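Long-range contact in segregation and condensation protein A (Thermococcus onnurineus, PDB 6IVH), which is an archaeal kleisin, represented here by its N-terminal domain, and probably works with Smc in a condensin that organises and segregates chromosomes: residues 6-18 / 42-56. Residues are numbered along the deposited sequence; the frame is centred on the assembly and turned at random.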
ATOM      1  N   GLU A   6      16.178 -11.741   7.245  1.00 73.09           N
ATOM      2  CA  GLU A   6      15.452 -11.631   8.507  1.00 72.69           C
ATOM      3  C   GLU A   6      14.567 -12.862   8.828  1.00 71.52           C
ATOM      4  O   GLU A   6      14.673 -13.381   9.941  1.00 67.53           O
ATOM      5  CB  GLU A   6      14.623 -10.335   8.530  1.00 69.52           C
ATOM      6  CG  GLU A   6      15.459  -9.053   8.564  1.00 70.90           C
ATOM      7  CD  GLU A   6      16.109  -8.724   7.229  1.00 75.74           C
ATOM      8  OE1 GLU A   6      15.705  -7.721   6.602  1.00 74.67           O
ATOM      9  OE2 GLU A   6      17.022  -9.467   6.807  1.00 70.05           O
ATOM     10  N   GLU A   7      13.704 -13.351   7.926  1.00 57.57           N
ATOM     11  CA  GLU A   7      13.350 -12.775   6.627  1.00 45.27           C
ATOM     12  C   GLU A   7      11.835 -12.628   6.559  1.00 50.29           C
ATOM     13  O   GLU A   7      11.110 -13.610   6.706  1.00 53.78           O
ATOM     14  CB  GLU A   7      13.838 -13.652   5.471  1.00 52.20           C
ATOM     15  CG  GLU A   7      15.220 -14.241   5.649  1.00 55.59           C
ATOM     16  CD  GLU A   7      16.067 -14.094   4.402  1.00 55.59           C
ATOM     17  OE1 GLU A   7      17.254 -14.487   4.436  1.00 56.53           O
ATOM     18  OE2 GLU A   7      15.541 -13.580   3.390  1.00 43.75           O
ATOM     19  N   GLU A   8      11.349 -11.411   6.328  1.00 46.46           N
ATOM     20  CA  GLU A   8       9.925 -11.131   6.411  1.00 40.67           C
ATOM     21  C   GLU A   8       9.428 -10.481   5.126  1.00 41.40           C
ATOM     22  O   GLU A   8      10.182  -9.815   4.412  1.00 45.69           O
ATOM     23  CB  GLU A   8       9.615 -10.225   7.610  1.00 36.55           C
ATOM     24  CG  GLU A   8       9.912 -10.867   8.956  1.00 38.79           C
ATOM     25  CD  GLU A   8       9.853  -9.876  10.103  1.00 43.22           C
ATOM     26  OE1 GLU A   8      10.103  -8.674   9.869  1.00 43.61           O
ATOM     27  OE2 GLU A   8       9.558 -10.302  11.240  1.00 44.67           O
ATOM     28  N   ILE A   9       8.144 -10.692   4.839  1.00 39.89           N
ATOM     29  CA  ILE A   9       7.493 -10.017   3.722  1.00 37.91           C
ATOM     30  C   ILE A   9       7.421  -8.528   4.035  1.00 39.11           C
ATOM     31  O   ILE A   9       6.853  -8.120   5.055  1.00 41.04           O
ATOM     32  CB  ILE A   9       6.094 -10.594   3.464  1.00 35.98           C
ATOM     33  CG1 ILE A   9       6.166 -12.096   3.182  1.00 41.17           C
ATOM     34  CG2 ILE A   9       5.426  -9.868   2.310  1.00 38.53           C
ATOM     35  CD1 ILE A   9       7.009 -12.456   1.994  1.00 44.30           C
ATOM     36  N   THR A  10       7.992  -7.719   3.166  1.00 36.49           N
ATOM     37  CA  THR A  10       8.040  -6.280   3.347  1.00 39.50           C
ATOM     38  C   THR A  10       6.927  -5.606   2.560  1.00 31.91           C
ATOM     39  O   THR A  10       6.341  -6.208   1.654  1.00 29.75           O
ATOM     40  CB  THR A  10       9.401  -5.740   2.894  1.00 43.22           C
ATOM     41  OG1 THR A  10       9.569  -5.991   1.494  1.00 42.90           O
ATOM     42  CG2 THR A  10      10.524  -6.415   3.671  1.00 36.28           C
ATOM     43  N   PRO A  11       6.592  -4.353   2.890  1.00 31.60           N
ATOM     44  CA  PRO A  11       5.576  -3.641   2.095  1.00 33.04           C
ATOM     45  C   PRO A  11       5.912  -3.558   0.618  1.00 34.54           C
ATOM     46  O   PRO A  11       5.003  -3.591  -0.220  1.00 34.87           O
ATOM     47  CB  PRO A  11       5.540  -2.247   2.738  1.00 37.38           C
ATOM     48  CG  PRO A  11       6.036  -2.450   4.123  1.00 36.23           C
ATOM     49  CD  PRO A  11       7.029  -3.571   4.061  1.00 30.98           C
ATOM     50  N   VAL A  12       7.197  -3.448   0.274  1.00 31.29           N
ATOM     51  CA  VAL A  12       7.582  -3.354  -1.130  1.00 34.21           C
ATOM     52  C   VAL A  12       7.305  -4.668  -1.849  1.00 40.84           C
ATOM     53  O   VAL A  12       6.871  -4.677  -3.008  1.00 36.55           O
ATOM     54  CB  VAL A  12       9.060  -2.940  -1.245  1.00 38.99           C
ATOM     55  CG1 VAL A  12       9.458  -2.783  -2.705  1.00 34.95           C
ATOM     56  CG2 VAL A  12       9.309  -1.652  -0.470  1.00 39.17           C
ATOM     57  N   ASP A  13       7.544  -5.796  -1.169  1.00 38.60           N
ATOM     58  CA  ASP A  13       7.285  -7.107  -1.759  1.00 33.26           C
ATOM     59  C   ASP A  13       5.847  -7.217  -2.251  1.00 37.80           C
ATOM     60  O   ASP A  13       5.593  -7.675  -3.371  1.00 38.22           O
ATOM     61  CB  ASP A  13       7.584  -8.209  -0.743  1.00 36.28           C
ATOM     62  CG  ASP A  13       9.058  -8.323  -0.417  1.00 37.72           C
ATOM     63  OD1 ASP A  13       9.887  -8.098  -1.321  1.00 39.72           O
ATOM     64  OD2 ASP A  13       9.385  -8.640   0.746  1.00 42.44           O
ATOM     65  N   ILE A  14       4.889  -6.799  -1.422  1.00 36.86           N
ATOM     66  CA  ILE A  14       3.485  -6.915  -1.799  1.00 35.64           C
ATOM     67  C   ILE A  14       3.156  -5.962  -2.942  1.00 39.17           C
ATOM     68  O   ILE A  14       2.437  -6.324  -3.883  1.00 35.92           O
ATOM     69  CB  ILE A  14       2.585  -6.676  -0.574  1.00 36.84           C
ATOM     70  CG1 ILE A  14       2.894  -7.706   0.517  1.00 31.42           C
ATOM     71  CG2 ILE A  14       1.118  -6.722  -0.971  1.00 39.14           C
ATOM     72  CD1 ILE A  14       2.120  -7.499   1.803  1.00 30.97           C
ATOM     73  N   LEU A  15       3.684  -4.738  -2.891  1.00 40.65           N
ATOM     74  CA  LEU A  15       3.378  -3.763  -3.934  1.00 41.08           C
ATOM     75  C   LEU A  15       3.987  -4.170  -5.270  1.00 40.27           C
ATOM     76  O   LEU A  15       3.336  -4.045  -6.315  1.00 40.88           O
ATOM     77  CB  LEU A  15       3.862  -2.376  -3.513  1.00 41.60           C
ATOM     78  CG  LEU A  15       3.132  -1.753  -2.318  1.00 38.09           C
ATOM     79  CD1 LEU A  15       3.919  -0.586  -1.743  1.00 24.68           C
ATOM     80  CD2 LEU A  15       1.730  -1.312  -2.725  1.00 31.80           C
ATOM     81  N   LEU A  16       5.229  -4.671  -5.258  1.00 40.42           N
ATOM     82  CA  LEU A  16       5.878  -5.076  -6.505  1.00 42.03           C
ATOM     83  C   LEU A  16       5.160  -6.254  -7.156  1.00 43.66           C
ATOM     84  O   LEU A  16       5.023  -6.305  -8.386  1.00 44.17           O
ATOM     85  CB  LEU A  16       7.348  -5.426  -6.260  1.00 40.72           C
ATOM     86  CG  LEU A  16       8.322  -4.286  -5.974  1.00 44.12           C
ATOM     87  CD1 LEU A  16       9.714  -4.814  -5.681  1.00 40.07           C
ATOM     88  CD2 LEU A  16       8.353  -3.356  -7.159  1.00 45.33           C
ATOM     89  N   GLN A  17       4.720  -7.224  -6.354  1.00 42.63           N
ATOM     90  CA  GLN A  17       4.017  -8.381  -6.899  1.00 44.37           C
ATOM     91  C   GLN A  17       2.661  -7.988  -7.475  1.00 48.42           C
ATOM     92  O   GLN A  17       2.166  -8.637  -8.404  1.00 45.44           O
ATOM     93  CB  GLN A  17       3.857  -9.451  -5.814  1.00 42.01           C
ATOM     94  CG  GLN A  17       3.245 -10.777  -6.296  1.00 45.24           C
ATOM     95  CD  GLN A  17       1.730 -10.819  -6.180  1.00 56.93           C
ATOM     96  OE1 GLN A  17       1.126 -10.067  -5.409  1.00 59.58           O
ATOM     97  NE2 GLN A  17       1.107 -11.705  -6.949  1.00 56.82           N
ATOM     98  N   LEU A  18       2.041  -6.942  -6.926  1.00 46.54           N
ATOM     99  CA  LEU A  18       0.825  -6.404  -7.528  1.00 45.25           C
ATOM    100  C   LEU A  18       1.128  -5.755  -8.870  1.00 47.57           C
ATOM    101  O   LEU A  18       0.362  -5.905  -9.829  1.00 47.21           O
ATOM    102  CB  LEU A  18       0.165  -5.396  -6.584  1.00 42.13           C
ATOM    103  CG  LEU A  18      -0.461  -5.927  -5.291  1.00 38.48           C
ATOM    104  CD1 LEU A  18      -0.964  -4.778  -4.429  1.00 33.30           C
ATOM    105  CD2 LEU A  18      -1.587  -6.894  -5.612  1.00 43.46           C
ATOM    106  N   LEU A  42      -2.071  -9.392   1.422  1.00 34.83           N
ATOM    107  CA  LEU A  42      -1.602  -9.541   2.796  1.00 33.92           C
ATOM    108  C   LEU A  42      -2.324 -10.679   3.503  1.00 41.73           C
ATOM    109  O   LEU A  42      -1.725 -11.406   4.304  1.00 42.29           O
ATOM    110  CB  LEU A  42      -1.793  -8.232   3.560  1.00 32.00           C
ATOM    111  CG  LEU A  42      -1.261  -8.216   4.991  1.00 30.16           C
ATOM    112  CD1 LEU A  42       0.235  -8.480   4.995  1.00 31.46           C
ATOM    113  CD2 LEU A  42      -1.582  -6.893   5.666  1.00 33.78           C
ATOM    114  N   ARG A  43      -3.616 -10.851   3.219  1.00 40.17           N
ATOM    115  CA  ARG A  43      -4.354 -11.969   3.793  1.00 44.90           C
ATOM    116  C   ARG A  43      -3.875 -13.301   3.230  1.00 38.34           C
ATOM    117  O   ARG A  43      -3.892 -14.314   3.940  1.00 37.65           O
ATOM    118  CB  ARG A  43      -5.852 -11.781   3.546  1.00 41.82           C
ATOM    119  CG  ARG A  43      -6.718 -12.920   4.037  1.00 39.88           C
ATOM    120  CD  ARG A  43      -8.182 -12.528   4.037  1.00 46.25           C
ATOM    121  NE  ARG A  43      -8.437 -11.409   4.941  1.00 51.17           N
ATOM    122  CZ  ARG A  43      -8.616 -11.537   6.252  1.00 51.36           C
ATOM    123  NH1 ARG A  43      -8.560 -12.736   6.817  1.00 47.23           N
ATOM    124  NH2 ARG A  43      -8.847 -10.467   7.001  1.00 50.56           N
ATOM    125  N   GLU A  44      -3.437 -13.318   1.969  1.00 36.89           N
ATOM    126  CA  GLU A  44      -2.948 -14.558   1.373  1.00 45.27           C
ATOM    127  C   GLU A  44      -1.693 -15.055   2.081  1.00 44.12           C
ATOM    128  O   GLU A  44      -1.576 -16.248   2.384  1.00 38.73           O
ATOM    129  CB  GLU A  44      -2.678 -14.354  -0.119  1.00 41.96           C
ATOM    130  CG  GLU A  44      -3.919 -14.049  -0.951  1.00 42.35           C
ATOM    131  CD  GLU A  44      -3.606 -13.863  -2.429  1.00 48.47           C
ATOM    132  OE1 GLU A  44      -2.429 -14.032  -2.819  1.00 44.07           O
ATOM    133  OE2 GLU A  44      -4.536 -13.542  -3.200  1.00 42.53           O
HETATM  134  N   MSE A  45      -0.748 -14.158   2.359  1.00 44.16           N
HETATM  135  CA  MSE A  45       0.503 -14.546   3.003  1.00 39.89           C
HETATM  136  C   MSE A  45       0.240 -15.042   4.418  1.00 42.01           C
HETATM  137  O   MSE A  45       0.858 -16.005   4.870  1.00 47.27           O
HETATM  138  CB  MSE A  45       1.492 -13.377   3.034  1.00 43.62           C
HETATM  139  CG  MSE A  45       1.329 -12.399   1.885  1.00 45.08           C
HETATM  140 SE   MSE A  45       1.712 -13.091   0.098  0.30 53.86          SE
HETATM  141  CE  MSE A  45       3.342 -14.086   0.441  1.00 40.46           C
ATOM    142  N   LYS A  46      -0.686 -14.377   5.115  1.00 43.99           N
ATOM    143  CA  LYS A  46      -1.013 -14.765   6.481  1.00 43.07           C
ATOM    144  C   LYS A  46      -1.848 -16.041   6.536  1.00 43.73           C
ATOM    145  O   LYS A  46      -1.812 -16.744   7.551  1.00 45.68           O
ATOM    146  CB  LYS A  46      -1.737 -13.618   7.189  1.00 48.40           C
ATOM    147  CG  LYS A  46      -0.962 -12.302   7.170  1.00 51.12           C
ATOM    148  CD  LYS A  46      -0.159 -12.077   8.441  1.00 49.31           C
ATOM    149  CE  LYS A  46      -1.040 -11.523   9.552  1.00 50.04           C
ATOM    150  NZ  LYS A  46      -0.248 -11.090  10.736  1.00 48.35           N
ATOM    151  N   GLU A  47      -2.595 -16.354   5.474  1.00 38.77           N
ATOM    152  CA  GLU A  47      -3.273 -17.646   5.408  1.00 42.57           C
ATOM    153  C   GLU A  47      -2.267 -18.789   5.427  1.00 46.04           C
ATOM    154  O   GLU A  47      -2.488 -19.813   6.087  1.00 46.24           O
ATOM    155  CB  GLU A  47      -4.146 -17.724   4.155  1.00 41.82           C
ATOM    156  CG  GLU A  47      -5.592 -17.303   4.373  1.00 53.26           C
ATOM    157  CD  GLU A  47      -6.408 -17.322   3.092  1.00 65.16           C
ATOM    158  OE1 GLU A  47      -7.448 -16.629   3.039  1.00 62.96           O
ATOM    159  OE2 GLU A  47      -6.007 -18.023   2.137  1.00 65.87           O
ATOM    160  N   LEU A  48      -1.156 -18.632   4.713  1.00 42.85           N
ATOM    161  CA  LEU A  48      -0.090 -19.623   4.718  1.00 43.01           C
ATOM    162  C   LEU A  48       0.857 -19.462   5.900  1.00 41.89           C
ATOM    163  O   LEU A  48       1.856 -20.187   5.972  1.00 41.24           O
ATOM    164  CB  LEU A  48       0.693 -19.550   3.405  1.00 37.44           C
ATOM    165  CG  LEU A  48      -0.169 -19.624   2.143  1.00 38.71           C
ATOM    166  CD1 LEU A  48       0.691 -19.498   0.901  1.00 40.76           C
ATOM    167  CD2 LEU A  48      -0.979 -20.910   2.110  1.00 38.44           C
ATOM    168  N   ASP A  49       0.564 -18.538   6.816  1.00 42.74           N
ATOM    169  CA  ASP A  49       1.356 -18.336   8.031  1.00 46.63           C
ATOM    170  C   ASP A  49       2.810 -18.011   7.704  1.00 43.92           C
ATOM    171  O   ASP A  49       3.735 -18.483   8.367  1.00 46.87           O
ATOM    172  CB  ASP A  49       1.267 -19.549   8.961  1.00 48.86           C
ATOM    173  CG  ASP A  49      -0.138 -19.782   9.478  1.00 61.24           C
ATOM    174  OD1 ASP A  49      -0.868 -20.596   8.876  1.00 62.53           O
ATOM    175  OD2 ASP A  49      -0.513 -19.138  10.483  1.00 66.67           O
ATOM    176  N   LEU A  50       3.017 -17.196   6.676  1.00 33.03           N
ATOM    177  CA  LEU A  50       4.357 -16.774   6.308  1.00 39.35           C
ATOM    178  C   LEU A  50       4.748 -15.527   7.085  1.00 44.55           C
ATOM    179  O   LEU A  50       3.896 -14.731   7.488  1.00 53.48           O
ATOM    180  CB  LEU A  50       4.451 -16.508   4.806  1.00 42.31           C
ATOM    181  CG  LEU A  50       3.788 -17.577   3.942  1.00 43.44           C
ATOM    182  CD1 LEU A  50       3.660 -17.097   2.501  1.00 38.03           C
ATOM    183  CD2 LEU A  50       4.562 -18.889   4.029  1.00 40.83           C
ATOM    184  N   ARG A  51       6.053 -15.367   7.295  1.00 38.22           N
ATOM    185  CA  ARG A  51       6.565 -14.228   8.044  1.00 37.70           C
ATOM    186  C   ARG A  51       6.301 -12.943   7.273  1.00 35.91           C
ATOM    187  O   ARG A  51       6.797 -12.765   6.157  1.00 39.01           O
ATOM    188  CB  ARG A  51       8.065 -14.390   8.298  1.00 43.50           C
ATOM    189  CG  ARG A  51       8.498 -15.609   9.099  1.00 50.60           C
ATOM    190  CD  ARG A  51       9.833 -15.363   9.763  1.00 56.26           C
ATOM    191  NE  ARG A  51      10.479 -16.591  10.222  1.00 67.09           N
ATOM    192  CZ  ARG A  51      11.788 -16.710  10.419  1.00 70.94           C
ATOM    193  NH1 ARG A  51      12.581 -15.666  10.220  1.00 66.96           N
ATOM    194  NH2 ARG A  51      12.302 -17.863  10.824  1.00 68.36           N
ATOM    195  N   VAL A  52       5.505 -12.057   7.864  1.00 35.28           N
ATOM    196  CA  VAL A  52       5.200 -10.752   7.295  1.00 37.91           C
ATOM    197  C   VAL A  52       5.667  -9.699   8.289  1.00 35.49           C
ATOM    198  O   VAL A  52       5.328  -9.771   9.477  1.00 29.52           O
ATOM    199  CB  VAL A  52       3.699 -10.606   6.982  1.00 41.70           C
ATOM    200  CG1 VAL A  52       3.340  -9.151   6.725  1.00 34.91           C
ATOM    201  CG2 VAL A  52       3.324 -11.462   5.783  1.00 42.71           C
ATOM    202  N   SER A  53       6.452  -8.735   7.812  1.00 41.23           N
ATOM    203  CA  SER A  53       7.069  -7.758   8.698  1.00 37.47           C
ATOM    204  C   SER A  53       6.020  -6.844   9.327  1.00 40.88           C
ATOM    205  O   SER A  53       4.878  -6.749   8.866  1.00 37.31           O
ATOM    206  CB  SER A  53       8.095  -6.915   7.939  1.00 41.66           C
ATOM    207  OG  SER A  53       7.460  -6.067   6.996  1.00 43.09           O
ATOM    208  N   ALA A  54       6.431  -6.158  10.398  1.00 45.64           N
ATOM    209  CA  ALA A  54       5.551  -5.187  11.039  1.00 38.34           C
ATOM    210  C   ALA A  54       5.256  -4.010  10.120  1.00 36.56           C
ATOM    211  O   ALA A  54       4.142  -3.475  10.142  1.00 35.40           O
ATOM    212  CB  ALA A  54       6.166  -4.698  12.350  1.00 26.55           C
ATOM    213  N   ARG A  55       6.234  -3.598   9.308  1.00 32.50           N
ATOM    214  CA  ARG A  55       6.007  -2.487   8.389  1.00 40.34           C
ATOM    215  C   ARG A  55       4.923  -2.828   7.376  1.00 37.06           C
ATOM    216  O   ARG A  55       4.099  -1.974   7.026  1.00 43.93           O
ATOM    217  CB  ARG A  55       7.311  -2.109   7.684  1.00 41.84           C
ATOM    218  CG  ARG A  55       8.466  -1.858   8.641  1.00 48.69           C
ATOM    219  CD  ARG A  55       9.759  -1.516   7.913  1.00 62.47           C
ATOM    220  NE  ARG A  55       9.833  -0.107   7.533  1.00 61.51           N
ATOM    221  CZ  ARG A  55       9.750   0.337   6.283  1.00 66.89           C
ATOM    222  NH1 ARG A  55       9.593  -0.519   5.282  1.00 71.77           N
ATOM    223  NH2 ARG A  55       9.830   1.637   6.033  1.00 66.65           N
ATOM    224  N   ALA A  56       4.897  -4.075   6.901  1.00 36.81           N
ATOM    225  CA  ALA A  56       3.834  -4.498   5.996  1.00 35.44           C
ATOM    226  C   ALA A  56       2.474  -4.491   6.685  1.00 34.23           C
ATOM    227  O   ALA A  56       1.452  -4.246   6.033  1.00 29.25           O
ATOM    228  CB  ALA A  56       4.139  -5.886   5.434  1.00 31.59           C
TER
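A single parallel beta bridge between Ile9 and Val52 joins the extended leads into helices 11-20 and 54-72. Ile9 N donates to Arg51 O at 2.8 Å, nearly straight (167°), and Ile9 O receives Ser53 N at 2.9 Å. Ile9 O takes a second bond, from Ser53 OG at 2.9 Å, both donors arriving from one face of its plane. Ser53 can do this because chi1 of 68° tucks OG between its own N and carbonyl carbon; there the hydroxyl also accepts Ala56 N (3.2 Å) as the N-cap of helix 54-72. Thr10 forms a capping box with Asp13, whose OD2 accepts Thr10 N; the return bond from Asp13 N to Thr10 OG1 is weak.

Apolar groups fill the inner side. Ile9 CB lies 3.7 Å from Val52 CG2, while Pro11 brings CG against the first turn of helix 54-72, 3.4 Å from Ala56 N. Deeper in, Ile14 CD1 meets Leu42 CD1 at 3.8 Å. On the exposed side Arg51 runs past the backbone of Glu6 and Glu7, its CB 3.5 Å from Glu7 O, and Glu8 lies alongside Ser53. Two N-capped helix starts are thus set side by side by a one-residue parallel bridge in this helical kleisin domain.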